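Local coordinates for nitroreductase family protein (Sphingopyxis sp., PDB 7DP1) that acts as an FMN- and NADPH-dependent nitroreductase, probably reducing nitro groups of dinitroaniline herbicides as part of their breakdown, at residues A[163-168]-A[201-206]. The protein carries 1 engineered substitution. Residues are numbered along the deposited sequence; the frame is centred on the assembly and turned at random.
Sequences LLLVEH and LAIGHA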
loop_
_atom_site.group_PDB
_atom_site.type_symbol
_atom_site.label_atom_id
_atom_site.label_comp_id
_atom_site.label_asym_id
_atom_site.label_seq_id
_atom_site.Cartn_x
_atom_site.Cartn_y
_atom_site.Cartn_z
ATOM N N LEU A 163 -1.912 10.928 0.297
ATOM C CA LEU A 163 -3.218 11.551 0.494
ATOM C C LEU A 163 -3.170 12.721 1.464
ATOM O O LEU A 163 -3.812 13.736 1.222
ATOM C CB LEU A 163 -4.221 10.517 0.987
ATOM C CG LEU A 163 -4.548 9.471 -0.081
ATOM C CD1 LEU A 163 -5.480 8.422 0.474
ATOM C CD2 LEU A 163 -5.174 10.191 -1.263
ATOM N N LEU A 164 -2.398 12.588 2.547
ATOM C CA LEU A 164 -2.270 13.681 3.519
ATOM C C LEU A 164 -1.625 14.923 2.907
ATOM O O LEU A 164 -1.961 16.057 3.268
ATOM C CB LEU A 164 -1.441 13.230 4.722
ATOM C CG LEU A 164 -2.191 12.271 5.645
ATOM C CD1 LEU A 164 -1.236 11.492 6.587
ATOM C CD2 LEU A 164 -3.234 13.024 6.430
ATOM N N LEU A 165 -0.684 14.703 1.995
ATOM C CA LEU A 165 -0.023 15.806 1.314
ATOM C C LEU A 165 -1.032 16.612 0.524
ATOM O O LEU A 165 -1.123 17.830 0.659
ATOM C CB LEU A 165 1.074 15.276 0.385
ATOM C CG LEU A 165 2.338 14.756 1.074
ATOM C CD1 LEU A 165 3.266 14.112 0.051
ATOM C CD2 LEU A 165 3.052 15.902 1.810
ATOM N N VAL A 166 -1.800 15.901 -0.297
ATOM C CA VAL A 166 -2.841 16.492 -1.132
ATOM C C VAL A 166 -3.814 17.296 -0.292
ATOM O O VAL A 166 -4.170 18.442 -0.641
ATOM C CB VAL A 166 -3.602 15.398 -1.904
ATOM C CG1 VAL A 166 -4.936 15.912 -2.412
ATOM C CG2 VAL A 166 -2.741 14.873 -3.050
ATOM N N GLU A 167 -4.228 16.701 0.820
ATOM C CA GLU A 167 -5.116 17.364 1.777
ATOM C C GLU A 167 -4.521 18.671 2.292
ATOM O O GLU A 167 -5.255 19.625 2.562
ATOM C CB GLU A 167 -5.414 16.440 2.960
ATOM C CG GLU A 167 -6.378 17.021 3.990
ATOM C CD GLU A 167 -6.524 16.142 5.223
ATOM O OE1 GLU A 167 -5.486 15.754 5.797
ATOM O OE2 GLU A 167 -7.672 15.849 5.627
ATOM N N HIS A 168 -3.201 18.723 2.440
ATOM C CA HIS A 168 -2.586 19.937 2.974
ATOM C C HIS A 168 -1.982 20.823 1.882
ATOM O O HIS A 168 -1.202 21.723 2.167
ATOM C CB HIS A 168 -1.521 19.597 4.016
ATOM C CG HIS A 168 -2.073 19.038 5.295
ATOM N ND1 HIS A 168 -2.360 17.700 5.463
ATOM C CD2 HIS A 168 -2.387 19.642 6.468
ATOM C CE1 HIS A 168 -2.822 17.501 6.688
ATOM N NE2 HIS A 168 -2.853 18.663 7.315
ATOM N N LEU A 201 9.912 9.118 -2.860
ATOM C CA LEU A 201 8.685 9.907 -3.016
ATOM C C LEU A 201 9.100 11.375 -3.147
ATOM O O LEU A 201 9.560 11.993 -2.184
ATOM C CB LEU A 201 7.721 9.699 -1.837
ATOM C CG LEU A 201 6.381 10.469 -1.830
ATOM C CD1 LEU A 201 5.350 9.879 -2.834
ATOM C CD2 LEU A 201 5.768 10.586 -0.407
ATOM N N ALA A 202 9.035 11.914 -4.356
ATOM C CA ALA A 202 9.348 13.327 -4.538
ATOM C C ALA A 202 8.237 14.132 -3.888
ATOM O O ALA A 202 7.068 13.814 -4.080
ATOM C CB ALA A 202 9.486 13.658 -5.998
ATOM N N ILE A 203 8.588 15.174 -3.135
ATOM C CA ILE A 203 7.601 15.981 -2.408
ATOM C C ILE A 203 7.765 17.476 -2.631
ATOM O O ILE A 203 8.881 17.997 -2.539
ATOM C CB ILE A 203 7.675 15.715 -0.885
ATOM C CG1 ILE A 203 7.212 14.299 -0.561
ATOM C CG2 ILE A 203 6.774 16.668 -0.121
ATOM C CD1 ILE A 203 7.308 13.960 0.911
ATOM N N GLY A 204 6.654 18.175 -2.882
ATOM C CA GLY A 204 6.697 19.617 -3.060
ATOM C C GLY A 204 5.364 20.226 -3.441
ATOM O O GLY A 204 4.314 19.564 -3.355
ATOM N N HIS A 205 5.410 21.495 -3.848
ATOM C CA HIS A 205 4.237 22.225 -4.280
ATOM C C HIS A 205 4.081 22.054 -5.786
ATOM O O HIS A 205 5.009 22.346 -6.545
ATOM C CB HIS A 205 4.368 23.710 -3.921
ATOM C CG HIS A 205 4.394 23.984 -2.448
ATOM N ND1 HIS A 205 3.260 24.272 -1.719
ATOM C CD2 HIS A 205 5.424 24.012 -1.565
ATOM C CE1 HIS A 205 3.590 24.480 -0.456
ATOM N NE2 HIS A 205 4.895 24.324 -0.335
ATOM N N ALA A 206 2.916 21.590 -6.222
ATOM C CA ALA A 206 2.678 21.343 -7.645
ATOM C C ALA A 206 2.660 22.613 -8.509
ATOM O O ALA A 206 2.037 23.611 -8.149
ATOM C CB ALA A 206 1.378 20.592 -7.819
#
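L165, near the end of helix 148-167, reaches across to I203 and L201 on strand 195-204. Its CB points toward the strand but does not yet touch it. CG follows, set anti to the carbonyl carbon (chi1 -73°), which carries the branch away from the helix. From there L165 CD1 makes the main contacts, lying 4.0 Å from I203 CG1 and 4.1 Å from I203 CD1. L165 CD1 also meets L201 CD2, at 4.3 Å. L165 CD2 touches more loosely, 4.3 Å from I203 CG2. The side chains of L165 and I203 cross at about a right angle. L201 and I203 share the sheet face that the helix covers, in keeping with the α+β fold of FMN-dependent nitroreductases, whose sheet here is antiparallel. Leucine suits the helix because its long apolar arm lets one methyl, CD1, reach both neighbours; β-branched isoleucine suits a strand, and its CG1-CD1 arm gives L165 CD1 an apolar flank. L201 also packs on L158, V161 and M162 of the same helix, its side chain about 8 Å from a bound FMN. Where the helix stops, H168 ND1 donates to L164 O (2.8 Å, 166°), the oxygen lying in the imidazole plane.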